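Local coordinates for hypothetical protein SMU.776 (PDB 2B78) that is probably an S-adenosylmethionine-dependent methyltransferase with a PUA-like domain, consistent with RNA binding, although its substrate has not been established, at residues Asp117-Trp123 and Phe146-Lys152; Ser81-Arg85 and Leu99-Asp105; Leu69-Ile75 and Glu134-Ala138. All blocks are in the same frame, centred on the assembly; numbering follows the deposited sequence.

Contact 1: residues Asp117-Trp123 and Phe146-Lys152; sequences DFVLFSW and FLGAYEK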
loop_
_atom_site.group_PDB
_atom_site.type_symbol
_atom_site.label_atom_id
_atom_site.label_comp_id
_atom_site.label_asym_id
_atom_site.label_seq_id
_atom_site.Cartn_x
_atom_site.Cartn_y
_atom_site.Cartn_z
ATOM N N ASP A 117 -18.892 4.336 4.420
ATOM C CA ASP A 117 -20.062 3.760 3.760
ATOM C C ASP A 117 -19.871 3.471 2.273
ATOM O O ASP A 117 -20.788 2.987 1.611
ATOM C CB ASP A 117 -21.264 4.685 3.930
ATOM C CG ASP A 117 -21.702 4.810 5.375
ATOM O OD1 ASP A 117 -21.948 3.764 6.018
ATOM O OD2 ASP A 117 -21.803 5.954 5.864
ATOM N N PHE A 118 -18.682 3.754 1.756
ATOM C CA PHE A 118 -18.389 3.542 0.344
ATOM C C PHE A 118 -17.230 2.576 0.122
ATOM O O PHE A 118 -16.373 2.400 0.991
ATOM C CB PHE A 118 -18.071 4.891 -0.310
ATOM C CG PHE A 118 -19.221 5.858 -0.280
ATOM C CD1 PHE A 118 -20.165 5.872 -1.303
ATOM C CD2 PHE A 118 -19.383 6.732 0.795
ATOM C CE1 PHE A 118 -21.256 6.741 -1.254
ATOM C CE2 PHE A 118 -20.470 7.602 0.850
ATOM C CZ PHE A 118 -21.405 7.604 -0.177
ATOM N N VAL A 119 -17.213 1.939 -1.044
ATOM C CA VAL A 119 -16.145 1.009 -1.371
ATOM C C VAL A 119 -15.358 1.517 -2.562
ATOM O O VAL A 119 -15.863 2.315 -3.365
ATOM C CB VAL A 119 -16.683 -0.403 -1.679
ATOM C CG1 VAL A 119 -17.287 -0.987 -0.431
ATOM C CG2 VAL A 119 -17.717 -0.356 -2.796
ATOM N N LEU A 120 -14.114 1.060 -2.667
ATOM C CA LEU A 120 -13.241 1.462 -3.756
ATOM C C LEU A 120 -12.579 0.247 -4.402
ATOM O O LEU A 120 -11.785 -0.451 -3.772
ATOM C CB LEU A 120 -12.165 2.427 -3.244
ATOM C CG LEU A 120 -11.202 2.951 -4.316
ATOM C CD1 LEU A 120 -11.963 3.847 -5.297
ATOM C CD2 LEU A 120 -10.065 3.722 -3.658
ATOM N N PHE A 121 -12.932 0.006 -5.663
ATOM C CA PHE A 121 -12.395 -1.092 -6.454
ATOM C C PHE A 121 -11.179 -0.576 -7.203
ATOM O O PHE A 121 -11.175 0.569 -7.673
ATOM C CB PHE A 121 -13.415 -1.543 -7.505
ATOM C CG PHE A 121 -14.545 -2.368 -6.967
ATOM C CD1 PHE A 121 -14.538 -3.749 -7.107
ATOM C CD2 PHE A 121 -15.630 -1.764 -6.338
ATOM C CE1 PHE A 121 -15.597 -4.516 -6.629
ATOM C CE2 PHE A 121 -16.693 -2.529 -5.859
ATOM C CZ PHE A 121 -16.674 -3.902 -6.005
ATOM N N SER A 122 -10.158 -1.415 -7.331
ATOM C CA SER A 122 -8.967 -1.044 -8.075
ATOM C C SER A 122 -8.640 -2.169 -9.040
ATOM O O SER A 122 -8.504 -3.336 -8.644
ATOM C CB SER A 122 -7.786 -0.778 -7.140
ATOM O OG SER A 122 -8.001 0.413 -6.402
ATOM N N TRP A 123 -8.540 -1.815 -10.317
ATOM C CA TRP A 123 -8.235 -2.784 -11.368
ATOM C C TRP A 123 -6.773 -2.628 -11.806
ATOM O O TRP A 123 -6.385 -1.582 -12.337
ATOM C CB TRP A 123 -9.165 -2.556 -12.563
ATOM C CG TRP A 123 -10.612 -2.390 -12.186
ATOM C CD1 TRP A 123 -11.358 -1.251 -12.294
ATOM C CD2 TRP A 123 -11.474 -3.379 -11.602
ATOM N NE1 TRP A 123 -12.628 -1.467 -11.812
ATOM C CE2 TRP A 123 -12.728 -2.764 -11.385
ATOM C CE3 TRP A 123 -11.309 -4.725 -11.247
ATOM C CZ2 TRP A 123 -13.810 -3.447 -10.818
ATOM C CZ3 TRP A 123 -12.386 -5.403 -10.684
ATOM C CH2 TRP A 123 -13.622 -4.763 -10.478
ATOM N N PHE A 146 -23.329 -1.372 1.326
ATOM C CA PHE A 146 -22.554 -0.158 1.094
ATOM C C PHE A 146 -23.445 0.823 0.333
ATOM O O PHE A 146 -24.292 0.409 -0.455
ATOM C CB PHE A 146 -21.284 -0.473 0.303
ATOM C CG PHE A 146 -20.182 -1.043 1.152
ATOM C CD1 PHE A 146 -19.563 -0.261 2.124
ATOM C CD2 PHE A 146 -19.779 -2.358 0.999
ATOM C CE1 PHE A 146 -18.561 -0.786 2.930
ATOM C CE2 PHE A 146 -18.774 -2.891 1.801
ATOM C CZ PHE A 146 -18.167 -2.103 2.766
ATOM N N LEU A 147 -23.259 2.116 0.576
ATOM C CA LEU A 147 -24.075 3.137 -0.079
ATOM C C LEU A 147 -23.677 3.412 -1.525
ATOM O O LEU A 147 -24.516 3.793 -2.352
ATOM C CB LEU A 147 -24.001 4.445 0.710
ATOM C CG LEU A 147 -24.353 4.394 2.197
ATOM C CD1 LEU A 147 -24.244 5.797 2.761
ATOM C CD2 LEU A 147 -25.758 3.839 2.397
ATOM N N GLY A 148 -22.397 3.233 -1.830
ATOM C CA GLY A 148 -21.921 3.484 -3.176
ATOM C C GLY A 148 -20.530 2.938 -3.395
ATOM O O GLY A 148 -19.896 2.450 -2.453
ATOM N N ALA A 149 -20.050 3.021 -4.635
ATOM C CA ALA A 149 -18.728 2.518 -4.982
ATOM C C ALA A 149 -18.046 3.329 -6.074
ATOM O O ALA A 149 -18.700 3.918 -6.945
ATOM C CB ALA A 149 -18.824 1.057 -5.424
ATOM N N TYR A 150 -16.717 3.330 -6.013
ATOM C CA TYR A 150 -15.864 4.016 -6.969
ATOM C C TYR A 150 -14.814 3.024 -7.432
ATOM O O TYR A 150 -14.630 1.975 -6.812
ATOM C CB TYR A 150 -15.185 5.209 -6.308
ATOM C CG TYR A 150 -16.133 6.341 -6.058
ATOM C CD1 TYR A 150 -16.262 7.385 -6.983
ATOM C CD2 TYR A 150 -16.942 6.352 -4.926
ATOM C CE1 TYR A 150 -17.183 8.411 -6.778
ATOM C CE2 TYR A 150 -17.864 7.369 -4.715
ATOM C CZ TYR A 150 -17.979 8.393 -5.644
ATOM O OH TYR A 150 -18.903 9.393 -5.437
ATOM N N GLU A 151 -14.129 3.353 -8.519
ATOM C CA GLU A 151 -13.101 2.472 -9.048
ATOM C C GLU A 151 -11.880 3.236 -9.545
ATOM O O GLU A 151 -12.001 4.358 -10.031
ATOM C CB GLU A 151 -13.670 1.632 -10.197
ATOM C CG GLU A 151 -13.972 2.434 -11.469
ATOM C CD GLU A 151 -14.623 1.593 -12.552
ATOM O OE1 GLU A 151 -14.396 0.367 -12.574
ATOM O OE2 GLU A 151 -15.356 2.160 -13.394
ATOM N N LYS A 152 -10.706 2.619 -9.409
ATOM C CA LYS A 152 -9.455 3.206 -9.891
ATOM C C LYS A 152 -8.912 2.288 -10.981
ATOM O O LYS A 152 -8.940 1.068 -10.830
ATOM C CB LYS A 152 -8.400 3.286 -8.772
ATOM C CG LYS A 152 -8.778 4.115 -7.553
ATOM C CD LYS A 152 -9.072 5.557 -7.920
ATOM C CE LYS A 152 -9.300 6.400 -6.676
ATOM N NZ LYS A 152 -9.704 7.794 -7.008
#
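Val-119 and Phe-121 pair in parallel with Ala-149 and Glu-151. Strands 118-123 and 148-153 are neighbours in the mixed sheet of the middle part of the chain. Helix 132-142 lies in the connection between them and packs on one face of the sheet, as in a beta-alpha-beta crossover. Backbone bonds alternate from strand to strand. Phe-121 N reaches Tyr-150 O at 2.8 Å with a nearly straight N-H...O angle of 170°. Phe-121 O then takes the N-H of Lys-152 in its carbonyl plane. Before the strands pair, Leu-147 N donates to Asp-117 O at 2.8 Å, and the side chains of these two residues run side by side.

One face of the sheet carries Phe-118, Leu-120, Tyr-150 and Lys-152. Gly-148 lies beside the Phe-118 ring. Leu-120 CD1 touches Tyr-150 CB at 3.6 Å and Lys-152 CG at 3.9 Å.

Lys-152 can be followed outward. CB lies 3.7 Å from Ser-122 OG. CG is near both that hydroxyl and Leu-120 CD1. The chain bends at chi2 (-60°), which brings CE back over the two methyls of Leu-120. NZ leads away to the carbonyls of Gly-190 and Leu-187 and to Ser-162 OG, so the ammonium group is held within the protein.

On the other face, the Phe-121 ring turns an edge to Ala-149 CB and meets Phe-139 of helix 132-142 edge-to-face. Glu-151 OE1 has two partners. It forms a salt bridge with Arg-132 NE of that helix, which would favour its charged form. Across the strands, Trp-123 NE1 donates to Glu-151 OE1 at 2.7 Å, using the anti lone pair of that oxygen, with indole and carboxylate planes 75° apart.

Contact 2: residues Ser81-Arg85 and Leu99-Asp105; sequences SKDKR and LFNQDGD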
loop_
_atom_site.group_PDB
_atom_site.type_symbol
_atom_site.label_atom_id
_atom_site.label_comp_id
_atom_site.label_asym_id
_atom_site.label_seq_id
_atom_site.Cartn_x
_atom_site.Cartn_y
_atom_site.Cartn_z
ATOM N N SER A 81 -13.272 -13.961 1.663
ATOM C CA SER A 81 -12.526 -12.779 2.080
ATOM C C SER A 81 -13.280 -12.038 3.180
ATOM O O SER A 81 -12.676 -11.479 4.099
ATOM C CB SER A 81 -12.271 -11.859 0.880
ATOM O OG SER A 81 -13.483 -11.398 0.305
ATOM N N LYS A 82 -14.605 -12.044 3.089
ATOM C CA LYS A 82 -15.445 -11.382 4.084
ATOM C C LYS A 82 -15.374 -12.101 5.431
ATOM O O LYS A 82 -15.252 -11.468 6.477
ATOM C CB LYS A 82 -16.900 -11.347 3.599
ATOM C CG LYS A 82 -17.890 -10.750 4.600
ATOM C CD LYS A 82 -19.259 -10.560 3.958
ATOM C CE LYS A 82 -20.207 -9.788 4.864
ATOM N NZ LYS A 82 -21.523 -9.528 4.188
ATOM N N ASP A 83 -15.450 -13.424 5.402
ATOM C CA ASP A 83 -15.402 -14.210 6.630
ATOM C C ASP A 83 -14.099 -14.065 7.397
ATOM O O ASP A 83 -14.085 -14.197 8.617
ATOM C CB ASP A 83 -15.651 -15.687 6.333
ATOM C CG ASP A 83 -17.127 -16.029 6.306
ATOM O OD1 ASP A 83 -17.774 -15.918 7.371
ATOM O OD2 ASP A 83 -17.635 -16.396 5.225
ATOM N N LYS A 84 -13.003 -13.793 6.699
ATOM C CA LYS A 84 -11.721 -13.645 7.378
ATOM C C LYS A 84 -11.588 -12.279 8.035
ATOM O O LYS A 84 -10.673 -12.059 8.834
ATOM C CB LYS A 84 -10.558 -13.815 6.393
ATOM C CG LYS A 84 -10.669 -15.024 5.477
ATOM C CD LYS A 84 -9.431 -15.136 4.592
ATOM C CE LYS A 84 -9.617 -16.170 3.493
ATOM N NZ LYS A 84 -10.065 -17.485 4.022
ATOM N N ARG A 85 -12.500 -11.367 7.714
ATOM C CA ARG A 85 -12.424 -10.008 8.235
ATOM C C ARG A 85 -13.515 -9.557 9.208
ATOM O O ARG A 85 -13.665 -8.356 9.457
ATOM C CB ARG A 85 -12.364 -9.033 7.053
ATOM C CG ARG A 85 -11.156 -9.234 6.134
ATOM C CD ARG A 85 -11.220 -8.303 4.929
ATOM N NE ARG A 85 -9.947 -8.202 4.208
ATOM C CZ ARG A 85 -9.425 -9.157 3.442
ATOM N NH1 ARG A 85 -10.058 -10.318 3.278
ATOM N NH2 ARG A 85 -8.265 -8.948 2.827
ATOM N N LEU A 99 -10.699 -4.765 1.990
ATOM C CA LEU A 99 -11.600 -5.922 1.931
ATOM C C LEU A 99 -11.066 -7.082 1.090
ATOM O O LEU A 99 -11.377 -8.250 1.357
ATOM C CB LEU A 99 -12.965 -5.490 1.373
ATOM C CG LEU A 99 -13.759 -4.430 2.144
ATOM C CD1 LEU A 99 -15.075 -4.145 1.411
ATOM C CD2 LEU A 99 -14.048 -4.913 3.566
ATOM N N PHE A 100 -10.258 -6.768 0.079
ATOM C CA PHE A 100 -9.722 -7.794 -0.818
ATOM C C PHE A 100 -8.359 -7.337 -1.313
ATOM O O PHE A 100 -8.213 -6.205 -1.770
ATOM C CB PHE A 100 -10.673 -7.976 -2.006
ATOM C CG PHE A 100 -10.535 -9.302 -2.704
ATOM C CD1 PHE A 100 -11.252 -10.411 -2.266
ATOM C CD2 PHE A 100 -9.679 -9.445 -3.794
ATOM C CE1 PHE A 100 -11.121 -11.644 -2.905
ATOM C CE2 PHE A 100 -9.539 -10.672 -4.433
ATOM C CZ PHE A 100 -10.262 -11.773 -3.988
ATOM N N ASN A 101 -7.360 -8.210 -1.231
ATOM C CA ASN A 101 -6.016 -7.832 -1.656
ATOM C C ASN A 101 -5.340 -8.814 -2.594
ATOM O O ASN A 101 -4.498 -9.610 -2.179
ATOM C CB ASN A 101 -5.127 -7.610 -0.428
ATOM C CG ASN A 101 -3.803 -6.947 -0.774
ATOM O OD1 ASN A 101 -3.753 -5.966 -1.534
ATOM N ND2 ASN A 101 -2.722 -7.467 -0.201
ATOM N N GLN A 102 -5.718 -8.749 -3.864
ATOM C CA GLN A 102 -5.139 -9.597 -4.900
ATOM C C GLN A 102 -4.919 -11.076 -4.536
ATOM O O GLN A 102 -5.864 -11.762 -4.152
ATOM C CB GLN A 102 -3.839 -8.958 -5.378
ATOM C CG GLN A 102 -4.036 -7.525 -5.866
ATOM C CD GLN A 102 -2.972 -7.098 -6.857
ATOM O OE1 GLN A 102 -2.829 -7.694 -7.915
ATOM N NE2 GLN A 102 -2.222 -6.061 -6.517
ATOM N N ASP A 103 -3.686 -11.571 -4.660
ATOM C CA ASP A 103 -3.437 -12.977 -4.357
ATOM C C ASP A 103 -3.561 -13.334 -2.882
ATOM O O ASP A 103 -3.645 -14.514 -2.527
ATOM C CB ASP A 103 -2.075 -13.433 -4.938
ATOM C CG ASP A 103 -0.903 -12.585 -4.479
ATOM O OD1 ASP A 103 -1.103 -11.405 -4.108
ATOM O OD2 ASP A 103 0.239 -13.106 -4.520
ATOM N N GLY A 104 -3.583 -12.318 -2.021
ATOM C CA GLY A 104 -3.729 -12.571 -0.601
ATOM C C GLY A 104 -5.115 -13.148 -0.368
ATOM O O GLY A 104 -5.362 -13.826 0.630
ATOM N N ASP A 105 -6.030 -12.875 -1.293
ATOM C CA ASP A 105 -7.388 -13.396 -1.183
ATOM C C ASP A 105 -7.741 -14.276 -2.371
ATOM O O ASP A 105 -8.913 -14.429 -2.742
ATOM C CB ASP A 105 -8.386 -12.258 -1.037
ATOM C CG ASP A 105 -8.259 -11.561 0.296
ATOM O OD1 ASP A 105 -8.642 -12.174 1.324
ATOM O OD2 ASP A 105 -7.757 -10.413 0.315
HETATM O O HOH W 1 -13.991 -9.015 1.521
#
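Arg-85 meets Asp-105 because its CG stands anti to its own carbonyl carbon (chi1 -60°) and the chain then runs extended to NE. Asp-105 makes the same choice at chi1 (-69°) and comes from the opposite direction. The guanidinium grips the carboxylate end-on with two nitrogens. NH1 donates to OD1 and NH2 to OD2, each pair 3.0 Å apart. The two planes are 47° apart, so the salt bridge is twisted. Asp-105 OD1 is met from above the carboxylate plane, while NH2 reaches OD2 on the syn side. The anti lone pair of OD2 takes the N-H of Asn-101 at 2.7 Å. These three bonds fix the rotation of the carboxylate, and the paired arginine would probably keep it ionised.

The site joins the end of helix 71-83 to the edge strand 96-101 and the turn after it. Leu-99 and Phe-100 form a classic beta bulge opposite Ile-112 of strand 110-115. Leu-99 O lies over the centre of one guanidinium face, 3.0 Å from Arg-85 CZ. The angles there are poor for hydrogen bonds, although the carbonyl's partial negative charge would probably be attracted to the cation. Around the edge of the guanidinium, NH1 also donates to Ser-81 O. NE reaches Arg-98 O and NH2 reaches Asp-365 O, so every nitrogen of the group has an acceptor.

Ser-81 OG lies at the edge of the Phe-100 ring, 3.5 Å from CD1, and bonds back to Phe-78 O of its own helix. Asp-105 CB lies over one face of the same ring, toward the rim. A water spans the segments: it donates to Ser-81 OG and to Leu-99 O, both at 2.7 Å.

Contact 3: residues Leu69-Ile75 and Glu134-Ala138; sequences LNVTYFI and EIVAA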
loop_
_atom_site.group_PDB
_atom_site.type_symbol
_atom_site.label_atom_id
_atom_site.label_comp_id
_atom_site.label_asym_id
_atom_site.label_seq_id
_atom_site.Cartn_x
_atom_site.Cartn_y
_atom_site.Cartn_z
ATOM N N LEU A 69 -14.656 -18.690 -14.757
ATOM C CA LEU A 69 -14.807 -17.422 -14.047
ATOM C C LEU A 69 -16.178 -16.780 -14.206
ATOM O O LEU A 69 -16.306 -15.747 -14.865
ATOM C CB LEU A 69 -13.757 -16.409 -14.514
ATOM C CG LEU A 69 -12.301 -16.595 -14.101
ATOM C CD1 LEU A 69 -11.502 -15.384 -14.585
ATOM C CD2 LEU A 69 -12.202 -16.728 -12.592
ATOM N N ASN A 70 -17.203 -17.371 -13.606
ATOM C CA ASN A 70 -18.534 -16.793 -13.701
ATOM C C ASN A 70 -18.846 -16.025 -12.414
ATOM O O ASN A 70 -18.052 -16.029 -11.463
ATOM C CB ASN A 70 -19.580 -17.882 -13.946
ATOM C CG ASN A 70 -19.444 -19.040 -12.993
ATOM O OD1 ASN A 70 -19.069 -18.857 -11.835
ATOM N ND2 ASN A 70 -19.762 -20.245 -13.465
ATOM N N VAL A 71 -19.994 -15.362 -12.374
ATOM C CA VAL A 71 -20.340 -14.581 -11.196
ATOM C C VAL A 71 -20.326 -15.404 -9.904
ATOM O O VAL A 71 -19.929 -14.903 -8.847
ATOM C CB VAL A 71 -21.710 -13.858 -11.392
ATOM C CG1 VAL A 71 -22.829 -14.864 -11.553
ATOM C CG2 VAL A 71 -21.970 -12.920 -10.224
ATOM N N THR A 72 -20.721 -16.672 -9.977
ATOM C CA THR A 72 -20.726 -17.510 -8.780
ATOM C C THR A 72 -19.320 -17.738 -8.231
ATOM O O THR A 72 -19.125 -17.826 -7.015
ATOM C CB THR A 72 -21.386 -18.879 -9.046
ATOM O OG1 THR A 72 -22.802 -18.701 -9.174
ATOM C CG2 THR A 72 -21.110 -19.843 -7.897
ATOM N N TYR A 73 -18.344 -17.833 -9.123
ATOM C CA TYR A 73 -16.973 -18.047 -8.687
ATOM C C TYR A 73 -16.513 -16.862 -7.842
ATOM O O TYR A 73 -15.809 -17.040 -6.852
ATOM C CB TYR A 73 -16.047 -18.212 -9.889
ATOM C CG TYR A 73 -14.628 -18.554 -9.491
ATOM C CD1 TYR A 73 -14.295 -19.837 -9.059
ATOM C CD2 TYR A 73 -13.618 -17.590 -9.541
ATOM C CE1 TYR A 73 -12.992 -20.156 -8.686
ATOM C CE2 TYR A 73 -12.307 -17.901 -9.170
ATOM C CZ TYR A 73 -12.005 -19.184 -8.747
ATOM O OH TYR A 73 -10.715 -19.504 -8.396
ATOM N N PHE A 74 -16.913 -15.650 -8.229
ATOM C CA PHE A 74 -16.522 -14.467 -7.471
ATOM C C PHE A 74 -17.310 -14.338 -6.171
ATOM O O PHE A 74 -16.784 -13.843 -5.167
ATOM C CB PHE A 74 -16.657 -13.211 -8.339
ATOM C CG PHE A 74 -15.607 -13.112 -9.412
ATOM C CD1 PHE A 74 -14.270 -12.912 -9.077
ATOM C CD2 PHE A 74 -15.945 -13.270 -10.750
ATOM C CE1 PHE A 74 -13.284 -12.877 -10.068
ATOM C CE2 PHE A 74 -14.969 -13.236 -11.741
ATOM C CZ PHE A 74 -13.636 -13.040 -11.400
ATOM N N ILE A 75 -18.563 -14.789 -6.166
ATOM C CA ILE A 75 -19.362 -14.734 -4.937
ATOM C C ILE A 75 -18.640 -15.578 -3.875
ATOM O O ILE A 75 -18.508 -15.163 -2.715
ATOM C CB ILE A 75 -20.799 -15.289 -5.177
ATOM C CG1 ILE A 75 -21.603 -14.268 -5.983
ATOM C CG2 ILE A 75 -21.493 -15.585 -3.857
ATOM C CD1 ILE A 75 -22.939 -14.783 -6.485
ATOM N N GLU A 134 -19.244 -8.731 -13.848
ATOM C CA GLU A 134 -19.578 -9.913 -13.064
ATOM C C GLU A 134 -18.908 -9.840 -11.696
ATOM O O GLU A 134 -19.502 -10.214 -10.690
ATOM C CB GLU A 134 -19.169 -11.180 -13.808
ATOM C CG GLU A 134 -17.801 -11.115 -14.446
ATOM C CD GLU A 134 -17.574 -12.250 -15.423
ATOM O OE1 GLU A 134 -17.494 -13.416 -14.971
ATOM O OE2 GLU A 134 -17.485 -11.973 -16.643
ATOM N N ILE A 135 -17.678 -9.340 -11.654
ATOM C CA ILE A 135 -16.977 -9.203 -10.385
ATOM C C ILE A 135 -17.774 -8.293 -9.447
ATOM O O ILE A 135 -18.009 -8.629 -8.290
ATOM C CB ILE A 135 -15.566 -8.582 -10.579
ATOM C CG1 ILE A 135 -14.668 -9.564 -11.336
ATOM C CG2 ILE A 135 -14.957 -8.217 -9.212
ATOM C CD1 ILE A 135 -13.249 -9.062 -11.560
ATOM N N VAL A 136 -18.184 -7.130 -9.946
ATOM C CA VAL A 136 -18.935 -6.186 -9.129
ATOM C C VAL A 136 -20.281 -6.772 -8.710
ATOM O O VAL A 136 -20.681 -6.655 -7.554
ATOM C CB VAL A 136 -19.151 -4.851 -9.884
ATOM C CG1 VAL A 136 -19.982 -3.908 -9.046
ATOM C CG2 VAL A 136 -17.811 -4.209 -10.195
ATOM N N ALA A 137 -20.968 -7.410 -9.655
ATOM C CA ALA A 137 -22.258 -8.030 -9.387
ATOM C C ALA A 137 -22.131 -9.010 -8.218
ATOM O O ALA A 137 -22.964 -9.025 -7.305
ATOM C CB ALA A 137 -22.750 -8.759 -10.641
ATOM N N ALA A 138 -21.081 -9.827 -8.253
ATOM C CA ALA A 138 -20.821 -10.799 -7.198
ATOM C C ALA A 138 -20.537 -10.100 -5.875
ATOM O O ALA A 138 -20.985 -10.553 -4.816
ATOM C CB ALA A 138 -19.632 -11.676 -7.576
#
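Val-71 and Ile-75 lie beside Glu-134 and Ala-138 where helices 71-83 and 132-142 cross at -48°, with the axes of these short segments 8.1 Å apart at closest approach. Ala-138 has only a methyl to place between the helices, which suits this close approach. Its CB sits among three residues of the other helix: 3.4 Å from Phe-74 CB, 3.6 Å from Ile-75 CG1 and 3.7 Å from Val-71 CG2. Val-71 CG2 is also near Ala-137 CB.

The Phe-74 ring packs beside this methyl. CG is anti to the carbonyl carbon (chi1 -72°), which turns a face of the ring to Ile-135. Ile-135 CG1 stands over the ring centre at 3.6 Å, close to the ring normal, in a CH-pi contact. Phe-107 meets the same ring edge-to-face, and Ile-131 also touches it.

Glu-134 reaches toward the start of helix 71-83. Its chain is extended beyond CG and carries OE1 to 2.6 Å from Leu-69 O. OE1 also lies near the edge of the Phe-74 ring, whose plane is almost perpendicular to the carboxylate. Asn-70 is the N-cap: its OD1 accepts from Tyr-73 N at 3.0 Å.

This packing ties helix 71-83 to helix 132-142, and through it to the sheet that holds strand 118-123, where Ile-135 touches Trp-123. Across the two segments it is mainly apolar, held by methyl and ring contacts, with one polar group, the Glu-134 carboxylate, set at the start of helix 71-83.

How the contacts relate
The three contacts build one region around the five-stranded sheet that holds strands 96-101, 118-123 and 148-153. Contacts 1 and 2 have centres about 15 Å apart and touch where Leu-99 CD1 lies 3.9 Å from Phe-146 CE2. Contacts 1 and 3 meet through Trp-123 CZ3, 3.9 Å from Ile-135 CD1, so helix 132-142 bridges helix 71-83 and the sheet. Contacts 2 and 3 share helix 71-83, near its end and its start, without touching. Both lie away from the S-adenosyl-L-homocysteine site, which is empty of that ligand in this model. Contact 1 comes nearer, with the side chain of Lys-152 about 9 Å from that of the binding residue Arg-246.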